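Local coordinates for protein acetyltransferase, GNAT family (Colwellia psychrerythraea, PDB 3IWG) that probably transfers an acyl group, such as acetyl from acetyl-coenzyme A, to an acceptor that has not been identified, at residues K190-R198 with D209-N218; S26-H36 with A100-N108. All coordinates share one frame; numbering follows the deposited sequence.

Contact 1: residues K190-R198 with D209-N218; sequences KLLAAGECR and DLGMIVAQSN
The beta hairpin of the second GNAT-type half brings A193–R198 against D209–V214, antiparallel at 172° with axes 4.6 Å apart at closest approach. A194/I213, E196/G211 and R198/D209 are the hydrogen-bonded pairs, each closed by two N-H···O=C bonds. In the non-hydrogen-bonded positions between them the alpha carbons lend weaker contacts, as where M212 CA lies 3.2 Å from A194 O.

E196, R198 and D209 share one face and form a salt-bridge network. R198, its chain bent at chi3 (-149°) toward E196, grips it side-on, NE and NH1 both donating to OE1; the NE–OE1 distance is 2.8 Å, and that oxygen lies in the guanidinium plane. OE1 also bonds the hydroxyl of Y172. From another edge of the same guanidinium, NH2 reaches D209 OD2 at 3.4 Å, a long salt bridge whose two planar groups stand 88° apart. The carbonyl O of D209 lies over one face of the guanidinium, whose grip comes from its edges. G211 makes this possible, since a CB there would fall 2.6 Å from R198 NH1. On the other face, L210 CD2 packs 3.9 Å from C197 SG.

In this family the strand equivalent to 207-214 leads into the pyrophosphate-binding loop of the cofactor; a sulfate beside the V214 side chain is consistent with such a pocket. At this end L192 and A193 both face Y185 in a classic beta bulge. The register nevertheless runs one step beyond the strand, with A215 N donating to L192 O (2.8 Å), and L192 CD2 rests 3.7 Å from N218 ND2.

Contact 2: residues S26-H36 with A100-N108; sequences SSIVPLDGMWH and AFVSTAELN
L31 holds CG beside its backbone N (chi1 -51°) and extends its methyls toward E106, whose own chain bends at chi2 (139°) and turns the carboxylate back over S103. The two leucine methyls serve different neighbours: CD1 is 3.9 Å from E106 CG and also sits over the centre of the H36 ring, while CD2 approaches S103 OG (3.7 Å) and the methyl of A105. S103 N donates to E106 OE2 (2.8 Å) from above the carboxylate plane, and S103 OG donates to the anti lone pair of the same oxygen. A lysine in place of E106 would probably leave S103 N and OG without their shared acceptor and set the S103 hydroxyl free to turn.

The turn here, type I from S103 to E106 and also an ST turn through S103 OG, links strand 99-103 to helix 107-116 in the first GNAT-type domain. Residues S27–V29 lie across it. I28 N donates to a lone pair of A105 O, in the carbonyl plane at 3.1 Å, and V29 CG2 presses on A105 CB (3.5 Å). Farther along, W35 CH2 stands 3.5 Å over one face of the F101 ring, near its rim, with the aromatic planes at 43°.

Overall arrangement
Along the chain contact 2 closes before contact 1 opens, and each belongs to a different GNAT-type half, their centres 25 Å apart. The halves are joined through exchanged strands: 262-273, from the second half, pairs with 99-103 of contact 2, whereas 117-129, from the first, pairs with 241-247, the parallel neighbour of strand 207-214 in contact 1. Strand pairing therefore connects both contacts across the molecule. They also touch directly, where D209 OD2 packs 3.4 Å from G33 N at the start of helix 33-39. The first half thus packs against the hairpin at its R198/D209 end, far from the bulged end beside the sulfate.

Contact 1: residues K190-R198 with D209-N218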
ATOM      1  N   LYS A 190       4.178  21.828 -10.456  1.00 30.97           N
ATOM      2  CA  LYS A 190       5.052  21.090  -9.520  1.00 31.04           C
ATOM      3  C   LYS A 190       4.579  21.160  -8.056  1.00 29.08           C
ATOM      4  O   LYS A 190       3.895  22.102  -7.633  1.00 27.91           O
ATOM      5  CB  LYS A 190       6.506  21.594  -9.645  1.00 32.42           C
ATOM      6  CG  LYS A 190       7.266  21.018 -10.840  1.00 36.61           C
ATOM      7  CD  LYS A 190       8.510  21.862 -11.185  1.00 42.59           C
ATOM      8  CE  LYS A 190       9.285  21.258 -12.402  1.00 47.50           C
ATOM      9  NZ  LYS A 190      10.209  20.097 -11.991  1.00 50.91           N
ATOM     10  N   LEU A 191       4.965  20.133  -7.310  1.00 27.18           N
ATOM     11  CA  LEU A 191       4.563  19.957  -5.934  1.00 25.91           C
ATOM     12  C   LEU A 191       5.480  20.782  -5.044  1.00 24.78           C
ATOM     13  O   LEU A 191       6.671  20.566  -5.065  1.00 25.10           O
ATOM     14  CB  LEU A 191       4.663  18.475  -5.540  1.00 25.54           C
ATOM     15  CG  LEU A 191       3.365  17.693  -5.693  1.00 26.31           C
ATOM     16  CD1 LEU A 191       3.583  16.229  -5.302  1.00 25.20           C
ATOM     17  CD2 LEU A 191       2.215  18.339  -4.827  1.00 25.59           C
ATOM     18  N   LEU A 192       4.937  21.730  -4.281  1.00 22.84           N
ATOM     19  CA  LEU A 192       5.720  22.396  -3.256  1.00 21.41           C
ATOM     20  C   LEU A 192       5.650  21.622  -1.931  1.00 20.55           C
ATOM     21  O   LEU A 192       6.571  21.699  -1.121  1.00 20.74           O
ATOM     22  CB  LEU A 192       5.253  23.825  -3.066  1.00 21.11           C
ATOM     23  CG  LEU A 192       5.506  24.755  -4.248  1.00 21.60           C
ATOM     24  CD1 LEU A 192       5.000  26.154  -3.980  1.00 19.38           C
ATOM     25  CD2 LEU A 192       6.992  24.778  -4.626  1.00 20.36           C
ATOM     26  N   ALA A 193       4.571  20.881  -1.705  1.00 18.78           N
ATOM     27  CA  ALA A 193       4.457  20.100  -0.495  1.00 18.50           C
ATOM     28  C   ALA A 193       3.357  19.081  -0.636  1.00 18.20           C
ATOM     29  O   ALA A 193       2.466  19.272  -1.434  1.00 17.98           O
ATOM     30  CB  ALA A 193       4.151  21.013   0.704  1.00 16.93           C
ATOM     31  N   ALA A 194       3.388  18.060   0.220  1.00 18.78           N
ATOM     32  CA  ALA A 194       2.340  17.031   0.276  1.00 19.87           C
ATOM     33  C   ALA A 194       1.817  16.998   1.688  1.00 20.30           C
ATOM     34  O   ALA A 194       2.618  16.978   2.607  1.00 21.91           O
ATOM     35  CB  ALA A 194       2.937  15.651  -0.047  1.00 19.46           C
ATOM     36  N   GLY A 195       0.508  16.917   1.872  1.00 20.17           N
ATOM     37  CA  GLY A 195      -0.064  16.863   3.201  1.00 20.32           C
ATOM     38  C   GLY A 195      -0.975  15.671   3.337  1.00 21.27           C
ATOM     39  O   GLY A 195      -1.662  15.295   2.373  1.00 21.64           O
ATOM     40  N   GLU A 196      -1.003  15.111   4.544  1.00 22.16           N
ATOM     41  CA  GLU A 196      -1.847  13.977   4.918  1.00 22.88           C
ATOM     42  C   GLU A 196      -2.758  14.340   6.103  1.00 22.94           C
ATOM     43  O   GLU A 196      -2.294  14.895   7.090  1.00 24.53           O
ATOM     44  CB  GLU A 196      -0.982  12.787   5.319  1.00 22.30           C
ATOM     45  CG  GLU A 196       0.059  12.447   4.278  1.00 23.91           C
ATOM     46  CD  GLU A 196       0.904  11.187   4.583  1.00 26.80           C
ATOM     47  OE1 GLU A 196       0.643  10.460   5.575  1.00 29.76           O
ATOM     48  OE2 GLU A 196       1.844  10.919   3.804  1.00 30.04           O
ATOM     49  N   CYS A 197      -4.046  14.050   5.974  1.00 22.89           N
ATOM     50  CA  CYS A 197      -5.006  14.230   7.018  1.00 23.59           C
ATOM     51  C   CYS A 197      -5.713  12.882   7.215  1.00 24.26           C
ATOM     52  O   CYS A 197      -6.730  12.614   6.567  1.00 23.30           O
ATOM     53  CB  CYS A 197      -6.002  15.295   6.593  1.00 23.59           C
ATOM     54  SG  CYS A 197      -7.270  15.706   7.820  1.00 26.31           S
ATOM     55  N   ARG A 198      -5.166  12.047   8.097  1.00 23.89           N
ATOM     56  CA  ARG A 198      -5.580  10.657   8.142  1.00 24.62           C
ATOM     57  C   ARG A 198      -6.571  10.391   9.217  1.00 24.12           C
ATOM     58  O   ARG A 198      -6.376  10.792  10.350  1.00 23.78           O
ATOM     59  CB  ARG A 198      -4.415   9.778   8.481  1.00 25.53           C
ATOM     60  CG  ARG A 198      -3.187   9.860   7.545  1.00 27.17           C
ATOM     61  CD  ARG A 198      -2.038   9.114   8.283  1.00 31.43           C
ATOM     62  NE  ARG A 198      -0.814   9.724   7.894  1.00 38.85           N
ATOM     63  CZ  ARG A 198       0.065  10.348   8.659  1.00 38.89           C
ATOM     64  NH1 ARG A 198       1.122  10.874   8.043  1.00 42.27           N
ATOM     65  NH2 ARG A 198      -0.030  10.371   9.973  1.00 40.96           N
ATOM     66  N   ASP A 209      -4.787  12.508  12.169  1.00 24.36           N
ATOM     67  CA  ASP A 209      -3.359  12.462  12.370  1.00 24.70           C
ATOM     68  C   ASP A 209      -2.718  13.066  11.107  1.00 24.73           C
ATOM     69  O   ASP A 209      -2.876  12.520  10.010  1.00 24.79           O
ATOM     70  CB  ASP A 209      -2.969  11.002  12.542  1.00 24.79           C
ATOM     71  CG  ASP A 209      -1.516  10.780  12.986  1.00 28.13           C
ATOM     72  OD1 ASP A 209      -0.741  11.721  13.306  1.00 33.87           O
ATOM     73  OD2 ASP A 209      -1.150   9.588  13.045  1.00 30.91           O
ATOM     74  N   LEU A 210      -2.006  14.183  11.264  1.00 24.19           N
ATOM     75  CA  LEU A 210      -1.474  14.932  10.139  1.00 24.90           C
ATOM     76  C   LEU A 210       0.004  14.653   9.863  1.00 25.72           C
ATOM     77  O   LEU A 210       0.778  14.404  10.763  1.00 26.78           O
ATOM     78  CB  LEU A 210      -1.659  16.429  10.377  1.00 24.43           C
ATOM     79  CG  LEU A 210      -3.023  16.832  10.913  1.00 23.38           C
ATOM     80  CD1 LEU A 210      -3.135  18.359  11.101  1.00 17.09           C
ATOM     81  CD2 LEU A 210      -4.178  16.280  10.048  1.00 20.11           C
ATOM     82  N   GLY A 211       0.380  14.681   8.598  1.00 26.71           N
ATOM     83  CA  GLY A 211       1.791  14.639   8.187  1.00 26.70           C
ATOM     84  C   GLY A 211       1.993  15.567   7.009  1.00 26.82           C
ATOM     85  O   GLY A 211       1.044  15.917   6.317  1.00 26.01           O
HETATM   86  N   MSE A 212       3.220  16.009   6.816  1.00 27.93           N
HETATM   87  CA  MSE A 212       3.566  16.810   5.666  1.00 29.43           C
HETATM   88  C   MSE A 212       5.012  16.562   5.210  1.00 28.22           C
HETATM   89  O   MSE A 212       5.875  16.158   5.993  1.00 27.89           O
HETATM   90  CB  MSE A 212       3.453  18.317   5.896  1.00 30.83           C
HETATM   91  CG  MSE A 212       2.994  18.798   7.233  1.00 37.80           C
HETATM   92 SE   MSE A 212       4.381  18.978   8.545  0.60 45.36          SE
HETATM   93  CE  MSE A 212       4.360  17.292   9.455  1.00 43.90           C
ATOM     94  N   ILE A 213       5.231  16.834   3.920  1.00 26.82           N
ATOM     95  CA  ILE A 213       6.551  16.918   3.347  1.00 25.68           C
ATOM     96  C   ILE A 213       6.658  18.193   2.533  1.00 23.70           C
ATOM     97  O   ILE A 213       5.865  18.426   1.621  1.00 22.38           O
ATOM     98  CB  ILE A 213       6.825  15.730   2.355  1.00 25.91           C
ATOM     99  CG1 ILE A 213       6.621  14.355   3.002  1.00 25.54           C
ATOM    100  CG2 ILE A 213       8.217  15.870   1.795  1.00 23.21           C
ATOM    101  CD1 ILE A 213       6.641  13.114   1.905  1.00 24.59           C
ATOM    102  N   VAL A 214       7.654  19.000   2.850  1.00 23.25           N
ATOM    103  CA  VAL A 214       7.908  20.231   2.106  1.00 23.14           C
ATOM    104  C   VAL A 214       9.006  19.948   1.155  1.00 22.06           C
ATOM    105  O   VAL A 214       9.955  19.285   1.539  1.00 23.05           O
ATOM    106  CB  VAL A 214       8.364  21.393   3.023  1.00 22.95           C
ATOM    107  CG1 VAL A 214       8.785  22.614   2.182  1.00 20.88           C
ATOM    108  CG2 VAL A 214       7.294  21.731   3.974  1.00 24.65           C
ATOM    109  N   ALA A 215       8.890  20.430  -0.068  1.00 21.44           N
ATOM    110  CA  ALA A 215       9.971  20.226  -1.044  1.00 22.03           C
ATOM    111  C   ALA A 215      11.271  20.760  -0.458  1.00 21.89           C
ATOM    112  O   ALA A 215      11.323  21.864   0.102  1.00 20.90           O
ATOM    113  CB  ALA A 215       9.692  20.917  -2.359  1.00 21.64           C
ATOM    114  N   GLN A 216      12.311  19.952  -0.578  1.00 22.43           N
ATOM    115  CA  GLN A 216      13.634  20.315  -0.062  1.00 23.36           C
ATOM    116  C   GLN A 216      14.172  21.564  -0.754  1.00 22.30           C
ATOM    117  O   GLN A 216      15.045  22.213  -0.231  1.00 22.68           O
ATOM    118  CB  GLN A 216      14.618  19.148  -0.229  1.00 23.47           C
ATOM    119  CG  GLN A 216      15.873  19.187   0.644  1.00 26.30           C
ATOM    120  CD  GLN A 216      15.624  19.693   2.125  1.00 31.33           C
ATOM    121  OE1 GLN A 216      14.679  19.248   2.815  1.00 28.84           O
ATOM    122  NE2 GLN A 216      16.485  20.649   2.584  1.00 29.91           N
ATOM    123  N   SER A 217      13.629  21.891  -1.918  1.00 22.47           N
ATOM    124  CA  SER A 217      13.972  23.138  -2.633  1.00 23.17           C
ATOM    125  C   SER A 217      13.288  24.416  -2.092  1.00 22.64           C
ATOM    126  O   SER A 217      13.515  25.500  -2.610  1.00 24.05           O
ATOM    127  CB  SER A 217      13.622  22.992  -4.111  1.00 22.14           C
ATOM    128  OG  SER A 217      12.270  22.660  -4.232  1.00 24.40           O
ATOM    129  N   ASN A 218      12.442  24.272  -1.083  1.00 21.52           N
ATOM    130  CA  ASN A 218      11.599  25.355  -0.593  1.00 20.67           C
ATOM    131  C   ASN A 218      11.499  25.333   0.937  1.00 19.31           C
ATOM    132  O   ASN A 218      10.487  25.691   1.497  1.00 18.79           O
ATOM    133  CB  ASN A 218      10.199  25.257  -1.234  1.00 19.94           C
ATOM    134  CG  ASN A 218      10.216  25.594  -2.714  1.00 20.37           C
ATOM    135  OD1 ASN A 218       9.964  26.746  -3.119  1.00 20.19           O
ATOM    136  ND2 ASN A 218      10.541  24.612  -3.528  1.00 17.26           N
TER

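Contact 2: residues S26-H36 with A100-N108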
ATOM      1  N   SER A  26      -7.398   3.300  27.878  1.00 26.75           N
ATOM      2  CA  SER A  26      -6.600   3.719  28.999  1.00 26.97           C
ATOM      3  C   SER A  26      -5.659   4.876  28.633  1.00 27.02           C
ATOM      4  O   SER A  26      -5.216   5.528  29.529  1.00 24.94           O
ATOM      5  CB  SER A  26      -5.759   2.538  29.544  1.00 27.74           C
ATOM      6  OG  SER A  26      -4.585   2.265  28.705  1.00 29.70           O
ATOM      7  N   SER A  27      -5.310   5.088  27.349  1.00 26.80           N
ATOM      8  CA  SER A  27      -4.334   6.164  26.977  1.00 26.72           C
ATOM      9  C   SER A  27      -4.831   7.573  27.348  1.00 28.13           C
ATOM     10  O   SER A  27      -6.015   7.869  27.227  1.00 27.75           O
ATOM     11  CB  SER A  27      -3.988   6.131  25.481  1.00 26.52           C
ATOM     12  OG  SER A  27      -4.986   6.743  24.671  1.00 23.73           O
ATOM     13  N   ILE A  28      -3.913   8.437  27.791  1.00 29.51           N
ATOM     14  CA  ILE A  28      -4.266   9.768  28.282  1.00 29.89           C
ATOM     15  C   ILE A  28      -4.620  10.613  27.095  1.00 29.20           C
ATOM     16  O   ILE A  28      -5.541  11.425  27.158  1.00 29.26           O
ATOM     17  CB  ILE A  28      -3.092  10.473  29.077  1.00 30.57           C
ATOM     18  CG1 ILE A  28      -2.721   9.695  30.327  1.00 32.18           C
ATOM     19  CG2 ILE A  28      -3.493  11.883  29.558  1.00 32.04           C
ATOM     20  CD1 ILE A  28      -3.948   9.199  31.122  1.00 30.87           C
ATOM     21  N   VAL A  29      -3.873  10.441  26.008  1.00 29.29           N
ATOM     22  CA  VAL A  29      -4.216  11.084  24.740  1.00 28.69           C
ATOM     23  C   VAL A  29      -4.285  10.047  23.657  1.00 28.71           C
ATOM     24  O   VAL A  29      -3.789   8.935  23.811  1.00 29.55           O
ATOM     25  CB  VAL A  29      -3.192  12.179  24.337  1.00 29.16           C
ATOM     26  CG1 VAL A  29      -3.376  13.428  25.226  1.00 29.20           C
ATOM     27  CG2 VAL A  29      -1.733  11.636  24.326  1.00 28.32           C
ATOM     28  N   PRO A  30      -4.857  10.407  22.514  1.00 28.24           N
ATOM     29  CA  PRO A  30      -4.707   9.464  21.379  1.00 27.20           C
ATOM     30  C   PRO A  30      -3.228   9.167  21.042  1.00 26.90           C
ATOM     31  O   PRO A  30      -2.380  10.057  21.090  1.00 27.06           O
ATOM     32  CB  PRO A  30      -5.424  10.189  20.235  1.00 27.17           C
ATOM     33  CG  PRO A  30      -5.399  11.689  20.676  1.00 27.77           C
ATOM     34  CD  PRO A  30      -5.609  11.625  22.156  1.00 27.63           C
ATOM     35  N   LEU A  31      -2.927   7.908  20.757  1.00 26.08           N
ATOM     36  CA  LEU A  31      -1.584   7.489  20.409  1.00 25.58           C
ATOM     37  C   LEU A  31      -1.261   7.610  18.907  1.00 25.31           C
ATOM     38  O   LEU A  31      -2.142   7.687  18.042  1.00 24.37           O
ATOM     39  CB  LEU A  31      -1.346   6.055  20.854  1.00 25.94           C
ATOM     40  CG  LEU A  31      -1.693   5.772  22.316  1.00 27.15           C
ATOM     41  CD1 LEU A  31      -1.491   4.316  22.626  1.00 24.20           C
ATOM     42  CD2 LEU A  31      -0.839   6.711  23.205  1.00 20.09           C
ATOM     43  N   ASP A  32       0.027   7.595  18.612  1.00 25.05           N
ATOM     44  CA  ASP A  32       0.486   7.793  17.261  1.00 25.64           C
ATOM     45  C   ASP A  32       0.045   6.704  16.286  1.00 25.39           C
ATOM     46  O   ASP A  32       0.435   5.551  16.411  1.00 25.27           O
ATOM     47  CB  ASP A  32       1.996   7.847  17.180  1.00 25.34           C
ATOM     48  CG  ASP A  32       2.442   8.215  15.799  1.00 27.33           C
ATOM     49  OD1 ASP A  32       2.385   9.427  15.509  1.00 27.37           O
ATOM     50  OD2 ASP A  32       2.752   7.301  14.988  1.00 30.34           O
ATOM     51  N   GLY A  33      -0.690   7.114  15.272  1.00 25.75           N
ATOM     52  CA  GLY A  33      -1.131   6.200  14.209  1.00 26.73           C
ATOM     53  C   GLY A  33      -0.110   5.275  13.553  1.00 26.52           C
ATOM     54  O   GLY A  33      -0.374   4.093  13.364  1.00 25.45           O
HETATM   55  N   MSE A  34       1.071   5.793  13.220  1.00 28.29           N
HETATM   56  CA  MSE A  34       2.053   4.947  12.514  0.60 29.27           C
HETATM   57  C   MSE A  34       2.575   3.940  13.513  1.00 27.67           C
HETATM   58  O   MSE A  34       2.653   2.769  13.195  1.00 27.58           O
HETATM   59  CB  MSE A  34       3.211   5.741  11.872  0.60 30.09           C
HETATM   60  CG  MSE A  34       3.455   5.431  10.384  0.60 35.13           C
HETATM   61 SE   MSE A  34       3.294   3.538   9.685  0.60 45.83          SE
HETATM   62  CE  MSE A  34       1.852   3.858   8.396  0.36 41.61           C
ATOM     63  N   TRP A  35       2.864   4.377  14.734  1.00 27.10           N
ATOM     64  CA  TRP A  35       3.318   3.436  15.766  1.00 26.26           C
ATOM     65  C   TRP A  35       2.291   2.352  16.092  1.00 25.75           C
ATOM     66  O   TRP A  35       2.619   1.157  16.063  1.00 25.80           O
ATOM     67  CB  TRP A  35       3.723   4.164  17.023  1.00 25.80           C
ATOM     68  CG  TRP A  35       5.003   4.749  16.863  1.00 25.32           C
ATOM     69  CD1 TRP A  35       5.273   5.963  16.360  1.00 26.82           C
ATOM     70  CD2 TRP A  35       6.245   4.119  17.107  1.00 27.11           C
ATOM     71  NE1 TRP A  35       6.639   6.172  16.313  1.00 27.66           N
ATOM     72  CE2 TRP A  35       7.262   5.049  16.764  1.00 27.24           C
ATOM     73  CE3 TRP A  35       6.609   2.862  17.599  1.00 29.19           C
ATOM     74  CZ2 TRP A  35       8.623   4.768  16.881  1.00 28.45           C
ATOM     75  CZ3 TRP A  35       7.975   2.575  17.724  1.00 33.12           C
ATOM     76  CH2 TRP A  35       8.972   3.543  17.368  1.00 30.12           C
ATOM     77  N   HIS A  36       1.054   2.747  16.338  1.00 25.71           N
ATOM     78  CA  HIS A  36       0.085   1.807  16.919  1.00 26.51           C
ATOM     79  C   HIS A  36      -0.833   1.140  15.946  1.00 27.63           C
ATOM     80  O   HIS A  36      -1.316   0.070  16.254  1.00 27.30           O
ATOM     81  CB  HIS A  36      -0.696   2.441  18.054  1.00 26.18           C
ATOM     82  CG  HIS A  36       0.138   2.582  19.276  1.00 28.23           C
ATOM     83  ND1 HIS A  36       0.864   3.724  19.546  1.00 30.85           N
ATOM     84  CD2 HIS A  36       0.521   1.665  20.196  1.00 29.07           C
ATOM     85  CE1 HIS A  36       1.634   3.509  20.596  1.00 29.28           C
ATOM     86  NE2 HIS A  36       1.437   2.273  21.015  1.00 28.43           N
ATOM     87  N   ALA A 100      12.149  -1.028  25.042  1.00 26.52           N
ATOM     88  CA  ALA A 100      10.753  -0.720  24.775  1.00 26.37           C
ATOM     89  C   ALA A 100      10.616   0.654  24.199  1.00 25.67           C
ATOM     90  O   ALA A 100      11.463   1.529  24.453  1.00 25.52           O
ATOM     91  CB  ALA A 100       9.939  -0.834  26.031  1.00 26.24           C
ATOM     92  N   PHE A 101       9.577   0.811  23.392  1.00 24.95           N
ATOM     93  CA  PHE A 101       9.073   2.112  23.016  1.00 24.81           C
ATOM     94  C   PHE A 101       7.723   2.264  23.703  1.00 24.99           C
ATOM     95  O   PHE A 101       6.869   1.345  23.686  1.00 25.08           O
ATOM     96  CB  PHE A 101       8.867   2.261  21.495  1.00 25.55           C
ATOM     97  CG  PHE A 101      10.162   2.182  20.655  1.00 25.32           C
ATOM     98  CD1 PHE A 101      10.859   3.343  20.321  1.00 27.54           C
ATOM     99  CD2 PHE A 101      10.637   0.965  20.199  1.00 25.31           C
ATOM    100  CE1 PHE A 101      12.041   3.305  19.536  1.00 29.48           C
ATOM    101  CE2 PHE A 101      11.799   0.891  19.415  1.00 28.11           C
ATOM    102  CZ  PHE A 101      12.511   2.064  19.070  1.00 30.22           C
ATOM    103  N   VAL A 102       7.527   3.452  24.258  1.00 24.01           N
ATOM    104  CA  VAL A 102       6.409   3.760  25.081  1.00 23.25           C
ATOM    105  C   VAL A 102       6.271   5.264  25.148  1.00 23.33           C
ATOM    106  O   VAL A 102       7.267   5.971  25.111  1.00 21.56           O
ATOM    107  CB  VAL A 102       6.620   3.187  26.499  1.00 23.06           C
ATOM    108  CG1 VAL A 102       7.716   3.931  27.181  1.00 21.28           C
ATOM    109  CG2 VAL A 102       5.334   3.189  27.293  1.00 19.78           C
ATOM    110  N   SER A 103       5.021   5.746  25.190  1.00 24.07           N
ATOM    111  CA  SER A 103       4.807   7.164  25.393  1.00 24.16           C
ATOM    112  C   SER A 103       4.435   7.489  26.809  1.00 23.87           C
ATOM    113  O   SER A 103       3.937   6.654  27.562  1.00 24.35           O
ATOM    114  CB  SER A 103       3.733   7.733  24.477  1.00 23.52           C
ATOM    115  OG  SER A 103       2.440   7.359  24.893  1.00 25.21           O
ATOM    116  N   THR A 104       4.592   8.761  27.102  1.00 23.62           N
ATOM    117  CA  THR A 104       4.124   9.336  28.327  1.00 24.25           C
ATOM    118  C   THR A 104       2.618   9.307  28.522  1.00 25.02           C
ATOM    119  O   THR A 104       2.143   9.758  29.576  1.00 25.20           O
ATOM    120  CB  THR A 104       4.612  10.778  28.403  1.00 24.84           C
ATOM    121  OG1 THR A 104       4.027  11.531  27.336  1.00 23.08           O
ATOM    122  CG2 THR A 104       6.155  10.791  28.287  1.00 22.49           C
ATOM    123  N   ALA A 105       1.866   8.773  27.538  1.00 24.67           N
ATOM    124  CA  ALA A 105       0.417   8.675  27.631  1.00 23.63           C
ATOM    125  C   ALA A 105       0.005   7.261  27.943  1.00 23.92           C
ATOM    126  O   ALA A 105      -1.218   6.990  28.093  1.00 22.12           O
ATOM    127  CB  ALA A 105      -0.252   9.118  26.301  1.00 24.07           C
ATOM    128  N   GLU A 106       0.977   6.334  28.005  1.00 23.93           N
ATOM    129  CA  GLU A 106       0.636   4.961  28.442  1.00 24.43           C
ATOM    130  C   GLU A 106       1.236   4.689  29.833  1.00 24.01           C
ATOM    131  O   GLU A 106       2.374   4.223  29.983  1.00 23.37           O
ATOM    132  CB  GLU A 106       1.059   3.913  27.400  1.00 25.13           C
ATOM    133  CG  GLU A 106       0.633   4.229  25.930  1.00 25.49           C
ATOM    134  CD  GLU A 106       1.729   3.904  24.909  1.00 29.45           C
ATOM    135  OE1 GLU A 106       1.871   2.717  24.556  1.00 29.94           O
ATOM    136  OE2 GLU A 106       2.438   4.849  24.461  1.00 32.85           O
ATOM    137  N   LEU A 107       0.445   4.994  30.861  1.00 23.63           N
ATOM    138  CA  LEU A 107       1.005   5.244  32.196  1.00 22.96           C
ATOM    139  C   LEU A 107       1.515   3.959  32.777  1.00 22.49           C
ATOM    140  O   LEU A 107       2.648   3.892  33.228  1.00 22.89           O
ATOM    141  CB  LEU A 107      -0.042   5.905  33.101  1.00 23.77           C
ATOM    142  CG  LEU A 107      -0.464   7.353  32.770  1.00 22.56           C
ATOM    143  CD1 LEU A 107      -1.620   7.856  33.679  1.00 19.55           C
ATOM    144  CD2 LEU A 107       0.720   8.302  32.804  1.00 20.15           C
ATOM    145  N   ASN A 108       0.695   2.918  32.729  1.00 21.86           N
ATOM    146  CA  ASN A 108       1.087   1.636  33.298  1.00 21.91           C
ATOM    147  C   ASN A 108       2.283   1.018  32.614  1.00 21.81           C
ATOM    148  O   ASN A 108       3.168   0.495  33.246  1.00 22.35           O
ATOM    149  CB  ASN A 108      -0.080   0.668  33.310  1.00 21.71           C
ATOM    150  CG  ASN A 108      -1.017   0.894  34.493  1.00 22.50           C
ATOM    151  OD1 ASN A 108      -2.217   1.108  34.321  1.00 26.56           O
ATOM    152  ND2 ASN A 108      -0.481   0.801  35.695  1.00 23.16           N
TER
HETATM  153  O   HOH W   1      -2.349   4.951  30.858  1.00 25.64           O